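Long-range contacts in ABC-type transport system, sugar-family extracellular solute-binding protein (PDB 6HNK), which probably binds a small solute outside the cell and delivers it to an ABC-type importer: residues I28-E33 against F63-N68; T135-S140 against I256-L261. The protein carries 1 engineered substitution. One frame throughout, in Å; residues are numbered along the deposited sequence.

Contacts 1 and 2 reach the same parallel sheet at its two outermost strands, with centres about 18 Å apart and no atoms touching. Contact 1 pairs the neighbouring strands 24-30 and 59-65 and follows both into the loops beyond, so backbone hydrogen bonds carry it; strand 24-30 is buried there and strand 59-65 partly exposed, while the loop end, at Glu-33, Gln-67 and Asn-68, is exposed. Contact 2 lies nearer the centre of the chain, about 6 Å against 17 Å for contact 1. There segment 135-140, leaving the other outermost strand, meets the start of helix 258-273 through side chains, with one hydroxyl-carboxylate bond among contacts of methyl groups with side chains and backbone oxygens.

Contact 1: I28-E33 against F63-N68; sequences ITQLVE and FQNAQN
Backbone hydrogen bonds join Ile-28, Gln-30 and Leu-31 to the run from Gln-64 to Asn-68. The strand ends are parallel, their axes 4.9 Å apart and 14° from alignment. Gln-64 N donates to Ile-28 O at 2.8 Å, Gln-64 O accepts from Gln-30 N, and Gln-30 O takes Ala-66 N, so Gln-30 is gripped through both its N and its O. Past the strands, Asn-68 N bonds Leu-31 O and carries the pairing into the loops.

Side-chain amides fix those loops. Asn-65 OD1 accepts from Gln-67 N at 2.7 Å, in the carbonyl plane and on a lone pair, which makes an Asx turn. Asn-65 ND2 lies 3.2 Å from Glu-33 CG, against the methylene and not the carboxylate, without a hydrogen bond. The chain of Gln-30 swings with CG anti to the backbone N (chi1 -166°) and runs extended, and NE2 bonds Val-32 O at 2.6 Å. That oxygen sits in the plane of the amide, and Asp-38 of helix 35-50 is a second partner of NE2.

Within the strands, side-chain packing is on the face that carries Ile-28, Gln-30 and Phe-63. The CG2 branch of Ile-28 comes to the edge of the Phe-63 ring, 3.7 Å from CD1, and Gln-30 OE1 meets the same edge, 3.6 Å from CE1. Arg-41 makes a cation-pi contact with this ring. At the loop end Leu-31 CD2 and CG lie against Asn-68 OD1, and Val-32 and Asn-68 run alongside, with Val-32 CG2 3.7 Å from Asn-68 CB.

Helix 35-50 links the two strands, giving the first beta-alpha-beta crossover of a Rossmann-like lobe, the building plan of periplasmic-binding-protein folds.

Contact 2: T135-S140 against I256-L261; sequences TSDFVS and INYEKL
This is a side-chain contact between the end of an outermost sheet strand, 134-136, with the loop that follows it, and the turn from the end of strand 252-256 into helix 258-273, its centre about 6 Å from the centre of the chain. Asp-137 and Tyr-258 make its single hydrogen bond: the phenol OH donates to Asp-137 OD2 at 2.6 Å. The bond uses the anti side of the carboxylate and lies 33° out of its plane, with ring and carboxylate planes 64° apart. The other oxygen, Asp-137 OD1, is held by Ser-114, so both carboxylate oxygens are bonded, while helix 35-50 packs against the tyrosine.

Leu-261 packs against the strand end. With CG anti to the backbone N (chi1 -163°), it sends both methyls to Ser-136 O, CD2 lying 3.4 Å away, and brings its CG to 3.7 Å from Thr-135 OG1. That hydroxyl is hydrogen-bonded to Thr-111 and Thr-265. Farther along the loop, Ile-256 and Val-139 point past one another in opposite senses, Val-139 CG1 meeting Ile-256 CG1 at 3.7 Å, and Ile-256 CD1 rests 3.5 Å from Asp-137 O.

Strands 134-136 and 252-256 belong to different sheets, and the segments leaving them run between the two lobes; this is consistent with the hinge region of a two-lobed solute-binding protein.

Contact 1: I28-E33 against F63-N68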
loop_
_atom_site.group_PDB
_atom_site.type_symbol
_atom_site.label_atom_id
_atom_site.label_comp_id
_atom_site.label_asym_id
_atom_site.label_seq_id
_atom_site.Cartn_x
_atom_site.Cartn_y
_atom_site.Cartn_z
ATOM N N ILE A 28 -12.096 16.576 1.649
ATOM C CA ILE A 28 -11.091 15.522 1.815
ATOM C C ILE A 28 -11.367 14.790 3.133
ATOM O O ILE A 28 -11.233 15.395 4.205
ATOM C CB ILE A 28 -9.658 16.107 1.813
ATOM C CG1 ILE A 28 -9.361 16.781 0.462
ATOM C CG2 ILE A 28 -8.618 15.027 2.104
ATOM C CD1 ILE A 28 -8.097 17.619 0.441
ATOM N N THR A 29 -11.757 13.512 3.047
ATOM C CA THR A 29 -11.948 12.639 4.237
ATOM C C THR A 29 -10.788 11.658 4.379
ATOM O O THR A 29 -10.632 10.752 3.566
ATOM C CB THR A 29 -13.305 11.852 4.245
ATOM O OG1 THR A 29 -13.346 10.943 5.369
ATOM C CG2 THR A 29 -13.580 11.064 2.951
ATOM N N GLN A 30 -9.977 11.841 5.412
ATOM C CA GLN A 30 -8.847 10.947 5.694
ATOM C C GLN A 30 -9.179 10.168 6.964
ATOM O O GLN A 30 -9.837 10.704 7.855
ATOM C CB GLN A 30 -7.552 11.767 5.857
ATOM C CG GLN A 30 -6.249 10.980 5.834
ATOM C CD GLN A 30 -5.018 11.880 5.950
ATOM O OE1 GLN A 30 -4.840 12.830 5.179
ATOM N NE2 GLN A 30 -4.155 11.577 6.916
ATOM N N LEU A 31 -8.758 8.906 7.032
ATOM C CA LEU A 31 -8.982 8.093 8.223
ATOM C C LEU A 31 -8.145 8.577 9.400
ATOM O O LEU A 31 -8.694 8.871 10.460
ATOM C CB LEU A 31 -8.702 6.614 7.964
ATOM C CG LEU A 31 -8.680 5.712 9.214
ATOM C CD1 LEU A 31 -10.028 5.729 9.933
ATOM C CD2 LEU A 31 -8.265 4.289 8.853
ATOM N N VAL A 32 -6.829 8.639 9.216
ATOM C CA VAL A 32 -5.900 8.979 10.304
ATOM C C VAL A 32 -4.662 9.716 9.800
ATOM O O VAL A 32 -4.355 9.674 8.613
ATOM C CB VAL A 32 -5.481 7.696 11.062
ATOM C CG1 VAL A 32 -4.509 6.858 10.238
ATOM C CG2 VAL A 32 -4.909 8.021 12.441
ATOM N N GLU A 33 -3.972 10.402 10.707
ATOM C CA GLU A 33 -2.639 10.941 10.421
ATOM C C GLU A 33 -1.673 9.759 10.327
ATOM O O GLU A 33 -1.640 8.909 11.220
ATOM C CB GLU A 33 -2.177 11.928 11.501
ATOM C CG GLU A 33 -3.080 13.144 11.658
ATOM C CD GLU A 33 -2.534 14.181 12.625
ATOM O OE1 GLU A 33 -1.398 14.655 12.412
ATOM O OE2 GLU A 33 -3.251 14.528 13.593
ATOM N N PHE A 63 -10.986 19.852 4.789
ATOM C CA PHE A 63 -10.210 18.713 5.266
ATOM C C PHE A 63 -10.758 18.197 6.593
ATOM O O PHE A 63 -10.759 18.914 7.602
ATOM C CB PHE A 63 -8.724 19.029 5.431
ATOM C CG PHE A 63 -7.960 17.877 5.996
ATOM C CD1 PHE A 63 -7.687 16.761 5.199
ATOM C CD2 PHE A 63 -7.598 17.848 7.338
ATOM C CE1 PHE A 63 -7.026 15.656 5.718
ATOM C CE2 PHE A 63 -6.937 16.747 7.865
ATOM C CZ PHE A 63 -6.648 15.650 7.054
ATOM N N GLN A 64 -11.164 16.932 6.587
ATOM C CA GLN A 64 -11.651 16.264 7.767
ATOM C C GLN A 64 -10.841 14.992 8.059
ATOM O O GLN A 64 -10.882 14.023 7.294
ATOM C CB GLN A 64 -13.115 15.919 7.545
ATOM C CG GLN A 64 -14.040 17.123 7.500
ATOM C CD GLN A 64 -14.111 17.868 8.821
ATOM O OE1 GLN A 64 -13.909 17.297 9.903
ATOM N NE2 GLN A 64 -14.395 19.158 8.738
ATOM N N ASN A 65 -10.101 15.010 9.165
ATOM C CA ASN A 65 -9.468 13.811 9.717
ATOM C C ASN A 65 -10.481 13.099 10.635
ATOM O O ASN A 65 -11.034 13.712 11.563
ATOM C CB ASN A 65 -8.214 14.214 10.515
ATOM C CG ASN A 65 -7.177 13.096 10.622
ATOM O OD1 ASN A 65 -7.469 11.970 11.049
ATOM N ND2 ASN A 65 -5.944 13.421 10.249
ATOM N N ALA A 66 -10.729 11.820 10.373
ATOM C CA ALA A 66 -11.520 10.992 11.282
ATOM C C ALA A 66 -10.732 10.575 12.532
ATOM O O ALA A 66 -11.324 10.071 13.488
ATOM C CB ALA A 66 -12.059 9.765 10.565
ATOM N N GLN A 67 -9.411 10.765 12.518
ATOM C CA GLN A 67 -8.523 10.472 13.658
ATOM C C GLN A 67 -8.582 9.022 14.143
ATOM O O GLN A 67 -8.395 8.743 15.321
ATOM C CB GLN A 67 -8.741 11.483 14.791
ATOM C CG GLN A 67 -8.059 12.803 14.491
ATOM C CD GLN A 67 -8.100 13.786 15.638
ATOM O OE1 GLN A 67 -8.904 13.658 16.565
ATOM N NE2 GLN A 67 -7.233 14.793 15.573
ATOM N N ASN A 68 -8.808 8.112 13.194
ATOM C CA ASN A 68 -8.914 6.671 13.426
ATOM C C ASN A 68 -10.181 6.260 14.190
ATOM O O ASN A 68 -10.249 5.146 14.707
ATOM C CB ASN A 68 -7.642 6.143 14.127
ATOM C CG ASN A 68 -7.208 4.774 13.627
ATOM O OD1 ASN A 68 -7.344 4.445 12.441
ATOM N ND2 ASN A 68 -6.652 3.977 14.531
#

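Contact 2: T135-S140 against I256-L261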
loop_
_atom_site.group_PDB
_atom_site.type_symbol
_atom_site.label_atom_id
_atom_site.label_comp_id
_atom_site.label_asym_id
_atom_site.label_seq_id
_atom_site.Cartn_x
_atom_site.Cartn_y
_atom_site.Cartn_z
ATOM N N THR A 135 -7.406 5.988 -7.423
ATOM C CA THR A 135 -6.179 5.189 -7.475
ATOM C C THR A 135 -6.157 4.068 -6.436
ATOM O O THR A 135 -6.585 4.260 -5.304
ATOM C CB THR A 135 -4.928 6.068 -7.258
ATOM O OG1 THR A 135 -5.034 6.771 -6.016
ATOM C CG2 THR A 135 -4.767 7.060 -8.394
ATOM N N SER A 136 -5.662 2.898 -6.834
ATOM C CA SER A 136 -5.368 1.815 -5.894
ATOM C C SER A 136 -3.933 1.960 -5.374
ATOM O O SER A 136 -3.125 2.668 -5.985
ATOM C CB SER A 136 -5.541 0.456 -6.573
ATOM O OG SER A 136 -5.144 -0.599 -5.711
ATOM N N ASP A 137 -3.634 1.305 -4.247
ATOM C CA ASP A 137 -2.260 1.219 -3.717
ATOM C C ASP A 137 -1.774 -0.236 -3.655
ATOM O O ASP A 137 -0.953 -0.588 -2.796
ATOM C CB ASP A 137 -2.125 1.934 -2.343
ATOM C CG ASP A 137 -2.699 1.121 -1.139
ATOM O OD1 ASP A 137 -3.478 0.159 -1.332
ATOM O OD2 ASP A 137 -2.363 1.457 0.022
ATOM N N PHE A 138 -2.262 -1.071 -4.578
ATOM C CA PHE A 138 -1.959 -2.502 -4.563
ATOM C C PHE A 138 -0.564 -2.739 -5.107
ATOM O O PHE A 138 -0.166 -2.114 -6.090
ATOM C CB PHE A 138 -2.968 -3.276 -5.403
ATOM C CG PHE A 138 -2.872 -4.767 -5.249
ATOM C CD1 PHE A 138 -3.341 -5.388 -4.100
ATOM C CD2 PHE A 138 -2.332 -5.555 -6.259
ATOM C CE1 PHE A 138 -3.275 -6.771 -3.958
ATOM C CE2 PHE A 138 -2.265 -6.935 -6.124
ATOM C CZ PHE A 138 -2.736 -7.545 -4.971
ATOM N N VAL A 139 0.169 -3.632 -4.445
ATOM C CA VAL A 139 1.470 -4.100 -4.923
ATOM C C VAL A 139 1.417 -5.625 -4.905
ATOM O O VAL A 139 1.214 -6.242 -3.859
ATOM C CB VAL A 139 2.663 -3.533 -4.101
ATOM C CG1 VAL A 139 2.736 -2.022 -4.262
ATOM C CG2 VAL A 139 2.585 -3.888 -2.615
ATOM N N SER A 140 1.560 -6.232 -6.079
ATOM C CA SER A 140 1.458 -7.682 -6.204
ATOM C C SER A 140 2.651 -8.388 -5.565
ATOM O O SER A 140 3.693 -7.783 -5.313
ATOM C CB SER A 140 1.335 -8.073 -7.676
ATOM O OG SER A 140 2.357 -7.463 -8.443
ATOM N N ILE A 256 5.447 1.974 -2.612
ATOM C CA ILE A 256 4.922 3.042 -3.492
ATOM C C ILE A 256 5.300 4.415 -2.958
ATOM O O ILE A 256 5.395 4.602 -1.736
ATOM C CB ILE A 256 3.379 2.993 -3.634
ATOM C CG1 ILE A 256 2.936 1.652 -4.208
ATOM C CG2 ILE A 256 2.877 4.116 -4.550
ATOM C CD1 ILE A 256 1.438 1.505 -4.302
ATOM N N ASN A 257 5.520 5.360 -3.878
ATOM C CA ASN A 257 5.643 6.773 -3.530
ATOM C C ASN A 257 4.224 7.348 -3.446
ATOM O O ASN A 257 3.579 7.604 -4.464
ATOM C CB ASN A 257 6.503 7.530 -4.551
ATOM C CG ASN A 257 7.039 8.852 -4.006
ATOM O OD1 ASN A 257 6.317 9.611 -3.362
ATOM N ND2 ASN A 257 8.314 9.135 -4.276
ATOM N N TYR A 258 3.741 7.526 -2.219
ATOM C CA TYR A 258 2.352 7.905 -1.979
ATOM C C TYR A 258 2.062 9.356 -2.358
ATOM O O TYR A 258 0.950 9.673 -2.779
ATOM C CB TYR A 258 1.945 7.614 -0.527
ATOM C CG TYR A 258 1.471 6.191 -0.324
ATOM C CD1 TYR A 258 0.181 5.816 -0.692
ATOM C CD2 TYR A 258 2.308 5.215 0.214
ATOM C CE1 TYR A 258 -0.269 4.513 -0.518
ATOM C CE2 TYR A 258 1.868 3.910 0.389
ATOM C CZ TYR A 258 0.577 3.564 0.024
ATOM O OH TYR A 258 0.121 2.276 0.188
ATOM N N GLU A 259 3.053 10.231 -2.224
ATOM C CA GLU A 259 2.931 11.589 -2.753
ATOM C C GLU A 259 2.619 11.598 -4.261
ATOM O O GLU A 259 1.822 12.408 -4.718
ATOM C CB GLU A 259 4.186 12.413 -2.444
ATOM C CG GLU A 259 4.088 13.862 -2.909
ATOM C CD GLU A 259 4.887 14.844 -2.065
ATOM O OE1 GLU A 259 5.423 14.440 -1.012
ATOM O OE2 GLU A 259 4.971 16.034 -2.458
ATOM N N LYS A 260 3.220 10.679 -5.013
ATOM C CA LYS A 260 2.968 10.567 -6.461
ATOM C C LYS A 260 1.604 9.945 -6.758
ATOM O O LYS A 260 0.918 10.388 -7.676
ATOM C CB LYS A 260 4.088 9.778 -7.172
ATOM C CG LYS A 260 5.476 10.410 -7.043
ATOM C CD LYS A 260 6.450 9.932 -8.118
ATOM C CE LYS A 260 7.913 10.209 -7.758
ATOM N NZ LYS A 260 8.177 11.592 -7.249
ATOM N N LEU A 261 1.214 8.930 -5.984
ATOM C CA LEU A 261 -0.125 8.316 -6.110
ATOM C C LEU A 261 -1.235 9.332 -5.805
ATOM O O LEU A 261 -2.332 9.271 -6.378
ATOM C CB LEU A 261 -0.274 7.115 -5.172
ATOM C CG LEU A 261 -1.432 6.166 -5.494
ATOM C CD1 LEU A 261 -1.093 5.311 -6.697
ATOM C CD2 LEU A 261 -1.775 5.266 -4.318
#